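PDB 2BAS: YkuI protein from Bacillus subtilis, which binds the second messenger cyclic di-GMP through its EAL domain and probably belongs to the phosphodiesterases that cleave this dinucleotide. Local coordinates for residues 144-149 / 172-177; 191-196 / 224-229; 343-348 / 361-366. All coordinates share one frame; numbering follows the deposited sequence.

Contact 1 (144-149 / 172-177)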
ATOM      1  N   VAL A 144      16.701 -19.111  -4.247  1.00 63.09           N
ATOM      2  CA  VAL A 144      15.544 -18.358  -3.790  1.00 62.18           C
ATOM      3  C   VAL A 144      14.661 -19.262  -2.920  1.00 61.05           C
ATOM      4  O   VAL A 144      13.999 -20.180  -3.407  1.00 60.52           O
ATOM      5  CB  VAL A 144      14.770 -17.696  -4.948  1.00 61.74           C
ATOM      6  CG1 VAL A 144      13.581 -16.930  -4.411  1.00 65.54           C
ATOM      7  CG2 VAL A 144      15.674 -16.739  -5.707  1.00 61.84           C
ATOM      8  N   LEU A 145      14.698 -18.993  -1.620  1.00 59.50           N
ATOM      9  CA  LEU A 145      13.912 -19.715  -0.648  1.00 59.44           C
ATOM     10  C   LEU A 145      12.522 -19.077  -0.510  1.00 61.27           C
ATOM     11  O   LEU A 145      12.375 -17.973   0.035  1.00 59.56           O
ATOM     12  CB  LEU A 145      14.642 -19.706   0.692  1.00 58.47           C
ATOM     13  CG  LEU A 145      14.181 -20.634   1.803  1.00 60.10           C
ATOM     14  CD1 LEU A 145      14.673 -22.046   1.524  1.00 66.60           C
ATOM     15  CD2 LEU A 145      14.723 -20.156   3.137  1.00 62.11           C
ATOM     16  N   GLU A 146      11.511 -19.776  -1.023  1.00 62.61           N
ATOM     17  CA  GLU A 146      10.136 -19.329  -0.915  1.00 66.50           C
ATOM     18  C   GLU A 146       9.536 -19.803   0.403  1.00 65.45           C
ATOM     19  O   GLU A 146       9.567 -20.992   0.717  1.00 68.19           O
ATOM     20  CB  GLU A 146       9.299 -19.839  -2.081  1.00 65.48           C
ATOM     21  CG  GLU A 146       9.744 -19.387  -3.471  1.00 72.92           C
ATOM     22  CD  GLU A 146       8.867 -19.976  -4.587  1.00 75.09           C
ATOM     23  OE1 GLU A 146       7.660 -20.245  -4.346  1.00 82.39           O
ATOM     24  OE2 GLU A 146       9.386 -20.164  -5.712  1.00 83.68           O
ATOM     25  N   ILE A 147       8.994 -18.869   1.170  1.00 65.38           N
ATOM     26  CA  ILE A 147       8.378 -19.179   2.446  1.00 67.83           C
ATOM     27  C   ILE A 147       6.887 -18.815   2.437  1.00 68.48           C
ATOM     28  O   ILE A 147       6.481 -17.822   1.823  1.00 67.87           O
ATOM     29  CB  ILE A 147       9.106 -18.453   3.615  1.00 68.52           C
ATOM     30  CG1 ILE A 147      10.620 -18.692   3.554  1.00 69.84           C
ATOM     31  CG2 ILE A 147       8.578 -18.931   4.967  1.00 70.35           C
ATOM     32  CD1 ILE A 147      11.047 -20.147   3.829  1.00 69.67           C
ATOM     33  N   THR A 148       6.081 -19.644   3.097  1.00 68.58           N
ATOM     34  CA  THR A 148       4.655 -19.395   3.249  1.00 70.29           C
ATOM     35  C   THR A 148       4.376 -19.233   4.740  1.00 70.26           C
ATOM     36  O   THR A 148       4.397 -20.213   5.491  1.00 70.93           O
ATOM     37  CB  THR A 148       3.796 -20.552   2.678  1.00 70.46           C
ATOM     38  OG1 THR A 148       4.268 -20.913   1.374  1.00 72.63           O
ATOM     39  CG2 THR A 148       2.328 -20.146   2.587  1.00 72.71           C
ATOM     40  N   GLU A 149       4.127 -17.997   5.163  1.00 71.04           N
ATOM     41  CA  GLU A 149       3.902 -17.701   6.584  1.00 71.96           C
ATOM     42  C   GLU A 149       2.447 -17.896   6.980  1.00 72.14           C
ATOM     43  O   GLU A 149       2.100 -17.786   8.152  1.00 72.43           O
ATOM     44  CB  GLU A 149       4.319 -16.274   6.922  1.00 71.95           C
ATOM     45  CG  GLU A 149       5.623 -15.829   6.316  1.00 71.67           C
ATOM     46  CD  GLU A 149       5.717 -14.328   6.287  1.00 75.73           C
ATOM     47  OE1 GLU A 149       5.144 -13.680   7.190  1.00 76.51           O
ATOM     48  OE2 GLU A 149       6.354 -13.795   5.360  1.00 79.61           O
ATOM     49  N   LYS A 172      18.625 -15.587  -1.366  1.00 57.91           N
ATOM     50  CA  LYS A 172      17.483 -14.717  -1.644  1.00 57.30           C
ATOM     51  C   LYS A 172      16.194 -15.272  -1.036  1.00 56.70           C
ATOM     52  O   LYS A 172      15.982 -16.491  -0.988  1.00 57.70           O
ATOM     53  CB  LYS A 172      17.354 -14.456  -3.149  1.00 57.19           C
ATOM     54  CG  LYS A 172      18.499 -13.584  -3.684  1.00 60.37           C
ATOM     55  CD  LYS A 172      18.498 -13.394  -5.199  1.00 59.29           C
ATOM     56  CE  LYS A 172      19.842 -12.818  -5.686  1.00 60.11           C
ATOM     57  NZ  LYS A 172      20.273 -11.568  -4.972  1.00 60.25           N
ATOM     58  N   ILE A 173      15.342 -14.375  -0.555  1.00 55.29           N
ATOM     59  CA  ILE A 173      14.122 -14.777   0.139  1.00 54.95           C
ATOM     60  C   ILE A 173      12.855 -14.242  -0.529  1.00 54.75           C
ATOM     61  O   ILE A 173      12.685 -13.038  -0.724  1.00 55.25           O
ATOM     62  CB  ILE A 173      14.196 -14.428   1.649  1.00 54.83           C
ATOM     63  CG1 ILE A 173      15.187 -15.372   2.337  1.00 56.15           C
ATOM     64  CG2 ILE A 173      12.838 -14.562   2.313  1.00 54.00           C
ATOM     65  CD1 ILE A 173      15.745 -14.827   3.604  1.00 59.75           C
ATOM     66  N   ALA A 174      11.988 -15.172  -0.900  1.00 55.73           N
ATOM     67  CA  ALA A 174      10.727 -14.861  -1.527  1.00 56.87           C
ATOM     68  C   ALA A 174       9.626 -15.173  -0.532  1.00 59.09           C
ATOM     69  O   ALA A 174       9.664 -16.212   0.113  1.00 58.63           O
ATOM     70  CB  ALA A 174      10.553 -15.696  -2.765  1.00 55.79           C
ATOM     71  N   VAL A 175       8.673 -14.255  -0.386  1.00 61.18           N
ATOM     72  CA  VAL A 175       7.477 -14.504   0.412  1.00 63.79           C
ATOM     73  C   VAL A 175       6.339 -14.873  -0.555  1.00 65.30           C
ATOM     74  O   VAL A 175       6.230 -14.320  -1.651  1.00 63.98           O
ATOM     75  CB  VAL A 175       7.120 -13.311   1.337  1.00 64.43           C
ATOM     76  CG1 VAL A 175       5.753 -13.482   1.955  1.00 65.41           C
ATOM     77  CG2 VAL A 175       8.149 -13.182   2.455  1.00 67.90           C
ATOM     78  N   ASP A 176       5.489 -15.757  -0.139  1.00 67.43           N
ATOM     79  CA  ASP A 176       4.463 -16.421  -0.953  1.00 68.41           C
ATOM     80  C   ASP A 176       3.059 -15.927  -0.544  1.00 66.33           C
ATOM     81  O   ASP A 176       2.880 -15.349   0.535  1.00 66.85           O
ATOM     82  CB  ASP A 176       4.545 -17.937  -0.740  1.00 70.61           C
ATOM     83  CG  ASP A 176       3.963 -18.735  -1.902  1.00 77.02           C
ATOM     84  OD1 ASP A 176       3.411 -18.120  -2.891  1.00 86.24           O
ATOM     85  OD2 ASP A 176       4.024 -20.025  -1.892  1.00 81.14           O
ATOM     86  N   ASN A 177       2.116 -16.181  -1.447  1.00 64.87           N
ATOM     87  CA  ASN A 177       0.676 -15.827  -1.288  1.00 64.85           C
ATOM     88  C   ASN A 177       0.449 -14.376  -0.830  1.00 64.57           C
ATOM     89  O   ASN A 177      -0.287 -14.108   0.131  1.00 65.08           O
ATOM     90  CB  ASN A 177       0.013 -16.715  -0.232  1.00 64.37           C
ATOM     91  CG  ASN A 177       0.080 -18.204  -0.559  1.00 67.36           C
ATOM     92  OD1 ASN A 177       0.414 -18.572  -1.683  1.00 68.77           O
ATOM     93  ND2 ASN A 177      -0.219 -19.093   0.369  1.00 71.39           N
TER

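Contact 2 (191-196 / 224-229)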
ATOM      1  N   LEU A 191      10.558  -7.935   7.410  1.00 68.38           N
ATOM      2  CA  LEU A 191      11.408  -8.987   6.780  1.00 67.31           C
ATOM      3  C   LEU A 191      12.213  -8.353   5.635  1.00 66.90           C
ATOM      4  O   LEU A 191      13.417  -8.591   5.473  1.00 65.49           O
ATOM      5  CB  LEU A 191      10.463 -10.102   6.282  1.00 67.50           C
ATOM      6  CG  LEU A 191      11.089 -11.256   5.468  1.00 67.94           C
ATOM      7  CD1 LEU A 191      12.341 -11.890   6.097  1.00 63.18           C
ATOM      8  CD2 LEU A 191      10.095 -12.409   5.286  1.00 66.94           C
ATOM      9  N   SER A 192      11.532  -7.548   4.865  1.00 66.95           N
ATOM     10  CA  SER A 192      12.142  -6.861   3.730  1.00 66.61           C
ATOM     11  C   SER A 192      12.713  -7.894   2.756  1.00 66.08           C
ATOM     12  O   SER A 192      13.925  -7.933   2.498  1.00 65.84           O
ATOM     13  CB  SER A 192      13.274  -5.948   4.220  1.00 66.80           C
ATOM     14  OG  SER A 192      12.762  -4.657   4.525  1.00 69.35           O
ATOM     15  N   PRO A 193      11.819  -8.749   2.225  1.00 65.13           N
ATOM     16  CA  PRO A 193      12.325  -9.853   1.418  1.00 64.73           C
ATOM     17  C   PRO A 193      12.753  -9.370   0.040  1.00 63.79           C
ATOM     18  O   PRO A 193      12.370  -8.285  -0.386  1.00 61.99           O
ATOM     19  CB  PRO A 193      11.127 -10.806   1.323  1.00 65.95           C
ATOM     20  CG  PRO A 193       9.913  -9.917   1.509  1.00 65.44           C
ATOM     21  CD  PRO A 193      10.344  -8.721   2.297  1.00 63.71           C
ATOM     22  N   ASP A 194      13.555 -10.181  -0.640  1.00 63.75           N
ATOM     23  CA  ASP A 194      14.049  -9.870  -1.974  1.00 62.03           C
ATOM     24  C   ASP A 194      12.958 -10.052  -3.040  1.00 61.62           C
ATOM     25  O   ASP A 194      13.027  -9.462  -4.106  1.00 61.82           O
ATOM     26  CB  ASP A 194      15.255 -10.761  -2.271  1.00 61.66           C
ATOM     27  CG  ASP A 194      16.338 -10.650  -1.202  1.00 62.96           C
ATOM     28  OD1 ASP A 194      16.906  -9.550  -1.029  1.00 65.61           O
ATOM     29  OD2 ASP A 194      16.628 -11.659  -0.531  1.00 63.26           O
ATOM     30  N   LEU A 195      11.941 -10.854  -2.735  1.00 61.15           N
ATOM     31  CA  LEU A 195      10.889 -11.161  -3.696  1.00 61.97           C
ATOM     32  C   LEU A 195       9.516 -11.355  -3.055  1.00 61.16           C
ATOM     33  O   LEU A 195       9.394 -11.943  -1.983  1.00 60.84           O
ATOM     34  CB  LEU A 195      11.252 -12.425  -4.477  1.00 61.40           C
ATOM     35  CG  LEU A 195      11.950 -12.300  -5.824  1.00 65.11           C
ATOM     36  CD1 LEU A 195      13.240 -13.102  -5.841  1.00 70.65           C
ATOM     37  CD2 LEU A 195      11.032 -12.749  -6.940  1.00 65.75           C
ATOM     38  N   LEU A 196       8.489 -10.877  -3.749  1.00 59.78           N
ATOM     39  CA  LEU A 196       7.112 -11.103  -3.351  1.00 59.11           C
ATOM     40  C   LEU A 196       6.441 -11.891  -4.457  1.00 58.62           C
ATOM     41  O   LEU A 196       6.441 -11.459  -5.607  1.00 58.85           O
ATOM     42  CB  LEU A 196       6.390  -9.763  -3.154  1.00 59.57           C
ATOM     43  CG  LEU A 196       6.885  -8.800  -2.082  1.00 59.85           C
ATOM     44  CD1 LEU A 196       6.036  -7.533  -2.103  1.00 62.86           C
ATOM     45  CD2 LEU A 196       6.855  -9.448  -0.695  1.00 59.08           C
ATOM     46  N   ARG A 224       8.212  -1.161  -4.069  1.00 61.12           N
ATOM     47  CA  ARG A 224       9.129  -0.308  -4.806  1.00 60.82           C
ATOM     48  C   ARG A 224      10.024   0.415  -3.809  1.00 60.47           C
ATOM     49  O   ARG A 224      11.233   0.554  -4.034  1.00 59.36           O
ATOM     50  CB  ARG A 224       8.370   0.702  -5.657  1.00 61.64           C
ATOM     51  CG  ARG A 224       9.076   1.038  -6.953  1.00 67.13           C
ATOM     52  CD  ARG A 224       8.263   2.004  -7.783  1.00 72.49           C
ATOM     53  NE  ARG A 224       8.427   3.388  -7.352  1.00 73.14           N
ATOM     54  CZ  ARG A 224       9.294   4.233  -7.895  1.00 74.48           C
ATOM     55  NH1 ARG A 224      10.085   3.825  -8.881  1.00 77.72           N
ATOM     56  NH2 ARG A 224       9.377   5.479  -7.448  1.00 73.59           N
ATOM     57  N   LYS A 225       9.419   0.859  -2.705  1.00 59.12           N
ATOM     58  CA  LYS A 225      10.147   1.568  -1.652  1.00 58.29           C
ATOM     59  C   LYS A 225      11.219   0.729  -0.943  1.00 56.96           C
ATOM     60  O   LYS A 225      12.302   1.235  -0.669  1.00 55.83           O
ATOM     61  CB  LYS A 225       9.200   2.234  -0.639  1.00 56.89           C
ATOM     62  CG  LYS A 225       9.076   3.752  -0.830  1.00 59.80           C
ATOM     63  CD  LYS A 225       7.884   4.146  -1.687  1.00 65.78           C
ATOM     64  CE  LYS A 225       8.023   5.528  -2.338  1.00 66.26           C
ATOM     65  NZ  LYS A 225       8.278   6.684  -1.429  1.00 65.95           N
ATOM     66  N   ILE A 226      10.928  -0.545  -0.685  1.00 55.66           N
ATOM     67  CA  ILE A 226      11.829  -1.404   0.108  1.00 55.56           C
ATOM     68  C   ILE A 226      12.725  -2.326  -0.717  1.00 55.99           C
ATOM     69  O   ILE A 226      13.631  -2.953  -0.179  1.00 56.48           O
ATOM     70  CB  ILE A 226      11.058  -2.264   1.160  1.00 56.83           C
ATOM     71  CG1 ILE A 226      10.100  -3.253   0.468  1.00 58.10           C
ATOM     72  CG2 ILE A 226      10.332  -1.366   2.168  1.00 52.80           C
ATOM     73  CD1 ILE A 226       9.702  -4.432   1.315  1.00 63.55           C
ATOM     74  N   GLY A 227      12.459  -2.424  -2.015  1.00 57.39           N
ATOM     75  CA  GLY A 227      13.321  -3.176  -2.922  1.00 57.27           C
ATOM     76  C   GLY A 227      12.986  -4.642  -3.081  1.00 58.53           C
ATOM     77  O   GLY A 227      13.874  -5.473  -3.258  1.00 60.84           O
ATOM     78  N   ALA A 228      11.706  -4.972  -3.014  1.00 58.17           N
ATOM     79  CA  ALA A 228      11.279  -6.337  -3.277  1.00 59.34           C
ATOM     80  C   ALA A 228      10.728  -6.362  -4.697  1.00 60.22           C
ATOM     81  O   ALA A 228       9.862  -5.548  -5.038  1.00 61.95           O
ATOM     82  CB  ALA A 228      10.215  -6.786  -2.274  1.00 54.51           C
ATOM     83  N   ALA A 229      11.252  -7.263  -5.527  1.00 58.53           N
ATOM     84  CA  ALA A 229      10.725  -7.444  -6.874  1.00 58.93           C
ATOM     85  C   ALA A 229       9.446  -8.277  -6.786  1.00 60.67           C
ATOM     86  O   ALA A 229       9.305  -9.123  -5.893  1.00 62.76           O
ATOM     87  CB  ALA A 229      11.747  -8.140  -7.762  1.00 56.97           C
TER
HETATM   88  O   HOH W   1      16.715  -6.764  -1.798  1.00 65.89           O

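Contact 3 (343-348 / 361-366)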
ATOM      1  N   GLY A 343      -3.610  25.095   3.035  1.00 62.73           N
ATOM      2  CA  GLY A 343      -4.697  24.144   3.132  1.00 62.23           C
ATOM      3  C   GLY A 343      -5.946  24.641   3.831  1.00 64.41           C
ATOM      4  O   GLY A 343      -6.909  23.883   3.980  1.00 65.43           O
ATOM      5  N   ASP A 344      -5.945  25.902   4.266  1.00 63.87           N
ATOM      6  CA  ASP A 344      -7.116  26.488   4.904  1.00 63.07           C
ATOM      7  C   ASP A 344      -8.192  26.803   3.869  1.00 62.78           C
ATOM      8  O   ASP A 344      -7.954  27.537   2.921  1.00 64.69           O
ATOM      9  CB  ASP A 344      -6.756  27.753   5.673  1.00 61.40           C
ATOM     10  CG  ASP A 344      -6.005  27.469   6.971  1.00 65.94           C
ATOM     11  OD1 ASP A 344      -6.104  26.331   7.480  1.00 65.70           O
ATOM     12  OD2 ASP A 344      -5.333  28.402   7.500  1.00 64.34           O
ATOM     13  N   GLN A 345      -9.382  26.254   4.070  1.00 61.86           N
ATOM     14  CA  GLN A 345     -10.494  26.498   3.175  1.00 62.94           C
ATOM     15  C   GLN A 345     -10.973  27.949   3.309  1.00 63.65           C
ATOM     16  O   GLN A 345     -11.331  28.383   4.400  1.00 64.83           O
ATOM     17  CB  GLN A 345     -11.614  25.504   3.467  1.00 61.42           C
ATOM     18  CG  GLN A 345     -12.595  25.377   2.342  1.00 62.28           C
ATOM     19  CD  GLN A 345     -13.416  24.106   2.388  1.00 59.69           C
ATOM     20  OE1 GLN A 345     -12.914  23.034   2.702  1.00 67.47           O
ATOM     21  NE2 GLN A 345     -14.679  24.216   2.032  1.00 59.95           N
ATOM     22  N   LEU A 346     -10.948  28.694   2.200  1.00 63.83           N
ATOM     23  CA  LEU A 346     -11.327  30.122   2.172  1.00 62.94           C
ATOM     24  C   LEU A 346     -12.835  30.370   2.010  1.00 62.70           C
ATOM     25  O   LEU A 346     -13.303  31.494   2.175  1.00 63.18           O
ATOM     26  CB  LEU A 346     -10.587  30.849   1.036  1.00 62.26           C
ATOM     27  CG  LEU A 346      -9.056  30.986   1.040  1.00 62.19           C
ATOM     28  CD1 LEU A 346      -8.497  31.381  -0.346  1.00 55.16           C
ATOM     29  CD2 LEU A 346      -8.574  31.956   2.120  1.00 46.38           C
ATOM     30  N   THR A 347     -13.578  29.322   1.669  1.00 63.07           N
ATOM     31  CA  THR A 347     -15.009  29.403   1.382  1.00 63.48           C
ATOM     32  C   THR A 347     -15.750  28.255   2.053  1.00 65.45           C
ATOM     33  O   THR A 347     -15.142  27.270   2.448  1.00 66.47           O
ATOM     34  CB  THR A 347     -15.276  29.176  -0.125  1.00 63.28           C
ATOM     35  OG1 THR A 347     -14.745  27.897  -0.509  1.00 61.45           O
ATOM     36  CG2 THR A 347     -14.669  30.263  -0.985  1.00 61.84           C
ATOM     37  N   GLY A 348     -17.073  28.357   2.148  1.00 66.32           N
ATOM     38  CA  GLY A 348     -17.871  27.183   2.469  1.00 64.61           C
ATOM     39  C   GLY A 348     -17.812  26.274   1.249  1.00 64.50           C
ATOM     40  O   GLY A 348     -17.051  26.543   0.311  1.00 64.24           O
ATOM     41  N   PRO A 361     -21.793  26.580   4.545  1.00 62.38           N
ATOM     42  CA  PRO A 361     -20.847  27.527   5.146  1.00 62.97           C
ATOM     43  C   PRO A 361     -19.915  26.913   6.194  1.00 64.07           C
ATOM     44  O   PRO A 361     -18.784  27.371   6.342  1.00 64.87           O
ATOM     45  CB  PRO A 361     -21.762  28.558   5.822  1.00 61.71           C
ATOM     46  CG  PRO A 361     -23.063  27.839   6.026  1.00 61.38           C
ATOM     47  CD  PRO A 361     -23.191  26.979   4.805  1.00 62.07           C
ATOM     48  N   GLU A 362     -20.392  25.894   6.909  1.00 64.55           N
ATOM     49  CA  GLU A 362     -19.625  25.258   7.990  1.00 64.81           C
ATOM     50  C   GLU A 362     -18.239  24.733   7.567  1.00 64.77           C
ATOM     51  O   GLU A 362     -17.342  24.605   8.393  1.00 65.73           O
ATOM     52  CB  GLU A 362     -20.446  24.149   8.676  1.00 63.92           C
ATOM     53  CG  GLU A 362     -20.764  22.902   7.814  1.00 69.75           C
ATOM     54  CD  GLU A 362     -22.047  23.018   6.967  1.00 73.59           C
ATOM     55  OE1 GLU A 362     -22.488  24.149   6.654  1.00 73.80           O
ATOM     56  OE2 GLU A 362     -22.612  21.959   6.609  1.00 69.93           O
ATOM     57  N   TYR A 363     -18.066  24.456   6.282  1.00 64.30           N
ATOM     58  CA  TYR A 363     -16.796  23.945   5.777  1.00 64.64           C
ATOM     59  C   TYR A 363     -15.677  24.973   5.735  1.00 64.84           C
ATOM     60  O   TYR A 363     -14.527  24.621   5.455  1.00 65.20           O
ATOM     61  CB  TYR A 363     -16.975  23.329   4.394  1.00 64.11           C
ATOM     62  CG  TYR A 363     -17.641  21.985   4.434  1.00 67.20           C
ATOM     63  CD1 TYR A 363     -19.026  21.879   4.384  1.00 70.04           C
ATOM     64  CD2 TYR A 363     -16.891  20.814   4.540  1.00 70.02           C
ATOM     65  CE1 TYR A 363     -19.649  20.651   4.424  1.00 70.87           C
ATOM     66  CE2 TYR A 363     -17.511  19.574   4.590  1.00 70.71           C
ATOM     67  CZ  TYR A 363     -18.892  19.508   4.528  1.00 68.15           C
ATOM     68  OH  TYR A 363     -19.535  18.302   4.562  1.00 69.63           O
ATOM     69  N   ALA A 364     -16.007  26.235   5.989  1.00 64.68           N
ATOM     70  CA  ALA A 364     -14.995  27.282   6.010  1.00 66.16           C
ATOM     71  C   ALA A 364     -14.114  27.155   7.247  1.00 66.46           C
ATOM     72  O   ALA A 364     -14.606  26.899   8.350  1.00 69.17           O
ATOM     73  CB  ALA A 364     -15.639  28.661   5.944  1.00 65.51           C
ATOM     74  N   GLU A 365     -12.812  27.340   7.059  1.00 66.25           N
ATOM     75  CA  GLU A 365     -11.835  27.274   8.156  1.00 66.74           C
ATOM     76  C   GLU A 365     -11.322  25.855   8.463  1.00 64.92           C
ATOM     77  O   GLU A 365     -10.397  25.694   9.258  1.00 65.42           O
ATOM     78  CB  GLU A 365     -12.372  27.950   9.422  1.00 67.42           C
ATOM     79  CG  GLU A 365     -12.455  29.484   9.347  1.00 70.25           C
ATOM     80  CD  GLU A 365     -13.244  30.080  10.502  1.00 71.25           C
ATOM     81  OE1 GLU A 365     -14.186  29.416  10.988  1.00 80.60           O
ATOM     82  OE2 GLU A 365     -12.936  31.218  10.920  1.00 79.29           O
ATOM     83  N   LYS A 366     -11.915  24.839   7.834  1.00 61.84           N
ATOM     84  CA  LYS A 366     -11.395  23.473   7.910  1.00 58.80           C
ATOM     85  C   LYS A 366     -10.047  23.430   7.193  1.00 57.88           C
ATOM     86  O   LYS A 366      -9.812  24.215   6.274  1.00 56.42           O
ATOM     87  CB  LYS A 366     -12.350  22.476   7.243  1.00 58.66           C
ATOM     88  CG  LYS A 366     -13.540  22.014   8.071  1.00 53.14           C
ATOM     89  CD  LYS A 366     -14.406  21.114   7.176  1.00 61.35           C
ATOM     90  CE  LYS A 366     -15.763  20.769   7.793  1.00 62.39           C
ATOM     91  NZ  LYS A 366     -15.654  19.764   8.879  1.00 62.36           N
TER

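Contact 1 (144-149 / 172-177)
V144 to I147 and K172 to V175 pair as neighbouring parallel strands in the TIM-barrel-like sheet of the EAL domain, a beta-alpha-beta unit whose crossover is helix 156-167. The strand axes approach to 4.5 Å and diverge by 27°, the twist that helps such a sheet curl round. The backbone rungs alternate in direction. L145 N donates to K172 O at 2.9 Å, L145 O takes the N-H of A174 at 3.0 Å, and I147 N reaches A174 O at 2.9 Å. The next rung, D176 N to I147 O, is weak and bent to 130°.

Side chains split between two faces. L145, I147, I173 and V175 share the outer one, where L145 and I173 both press on L163 of the crossover helix. V144, E146, K172 and A174 lie on the other, where the small A174 takes V144 CG1 against its CB at 3.7 Å and meets CG of E146, the residue it pairs with. V144 and A174 also touch L195 of strand 195-199. E146 runs out extended to a salt bridge between its OE2 and K197 NZ, with E57 and D176 as acidic neighbours, and D176 in turn has E233 close by. This group sits toward the C-terminal ends of the strands, the end at which TIM barrels, EAL phosphodiesterases among them, keep their active sites.

Beyond the ladder, E149 OE2 comes in across V175, 3.5 Å from CG2, while E149 OE1 bonds to the hydroxyl of Y160. D176 swings CG opposite its backbone N (chi1 -156°). Its OD1 is then met by N177 N from above the carboxylate plane, and its OD2 receives a long, weak hydrogen bond of 3.4 Å from T148 OG1.

Contact 2 (191-196 / 224-229)
S192, which leaves helix 185-191 with positive phi, lays its CA against I226 CD1 at 4.2 Å, while its OG turns back to A189 O. P193 follows and brings its CD to the same methyl, 4.4 Å from I226 CD1; its carbonyl O packs on A228 CB. D194 sets out with its CB away from 224-229, and its OD2 takes the N-H of I173, yet its OD1 accepts from a water that also donates, weakly, to G227 O. The backbone crosses directly, for D194 O accepts A229 N at 3.2 Å. Here strands 195-199 and 229-233 begin side by side, another parallel pair further round the TIM-like barrel, each entered from the end of a helix. G227, with phi 89°, makes the turn out of helix 211-226, whose R224 forms a salt bridge with D391 of the second subunit. L195 pairs with A229 and sends its side chain to the same face, onto L231. L196 N then gives A229 O a nearly straight bond of 2.9 Å (167°), and L196 CG rests 3.9 Å from A228 CB, beside I219 and A223 of helix 211-226.

Contact 3 (343-348 / 361-366)
Q345 packs against the type II beta turn Y363-K366, joining two loops at the ends of strands of the six-stranded antiparallel sheet of the C-terminal domain, a fold reminiscent of PAS-like sensor domains. One loop leads from strand 335-340 to strand 349-353, the other from strand 356-360 toward helix 374-384. Two backbone bonds bracket Q345: its N donates to K366 O at 3.0 Å, almost straight at 172°, and its O accepts E365 N at 3.2 Å. E365, with positive phi, occupies the third position of the turn.

The side chain starts from CB, which lies 3.6 Å from both K366 O and Y363 O. A first torsion of -161° puts CG opposite the backbone N and sends the extended chain alongside Y363, with CG still beside that residue's carbonyl. CD lies 3.3 Å from Y363 O. At the tip, OE1 accepts from W368 NE1. Q345 NE2 donates to T347 O at 3.1 Å, which folds the amide back onto its own loop; it has a weaker bond to N349 OD1. With both OE1 and NE2 engaged, the rotation of the amide is probably fixed. NE2 also sits 3.4 Å from Y363 CB. The amide plane lies only 13° from that of the Y363 ring, the two groups pointing the same way.

Y363 carries its hydroxyl further out to E397, and K366 NZ makes salt bridges to E50 and E49 of the second subunit, so this turn also reaches the dimer partner. At the far end, T347 OG1 bonds to G348 O. The A364 methyl packs on the T347 carbonyl, and A364 CA makes a CA-H...O contact with T347 O at 3.6 Å.

The three contacts follow one another along the chain without overlapping. Contacts 1 and 2 belong to the same barrel sheet of the EAL domain, with centres 11 Å apart. Strands 172-178 and 195-199 are neighbours in it, and V175 N meets L195 O at 2.9 Å, so the strand order 143-147, 172-178, 195-199, 229-233 runs unbroken through both. Contact 3 lies in the C-terminal domain, its centre 49 Å from that of contact 1 and 42 Å from that of contact 2, beyond the long helix 271-311. Contacts 2 and 3 both touch the second subunit, so the dimer sets the EAL domain of one chain against the C-terminal domain of the other.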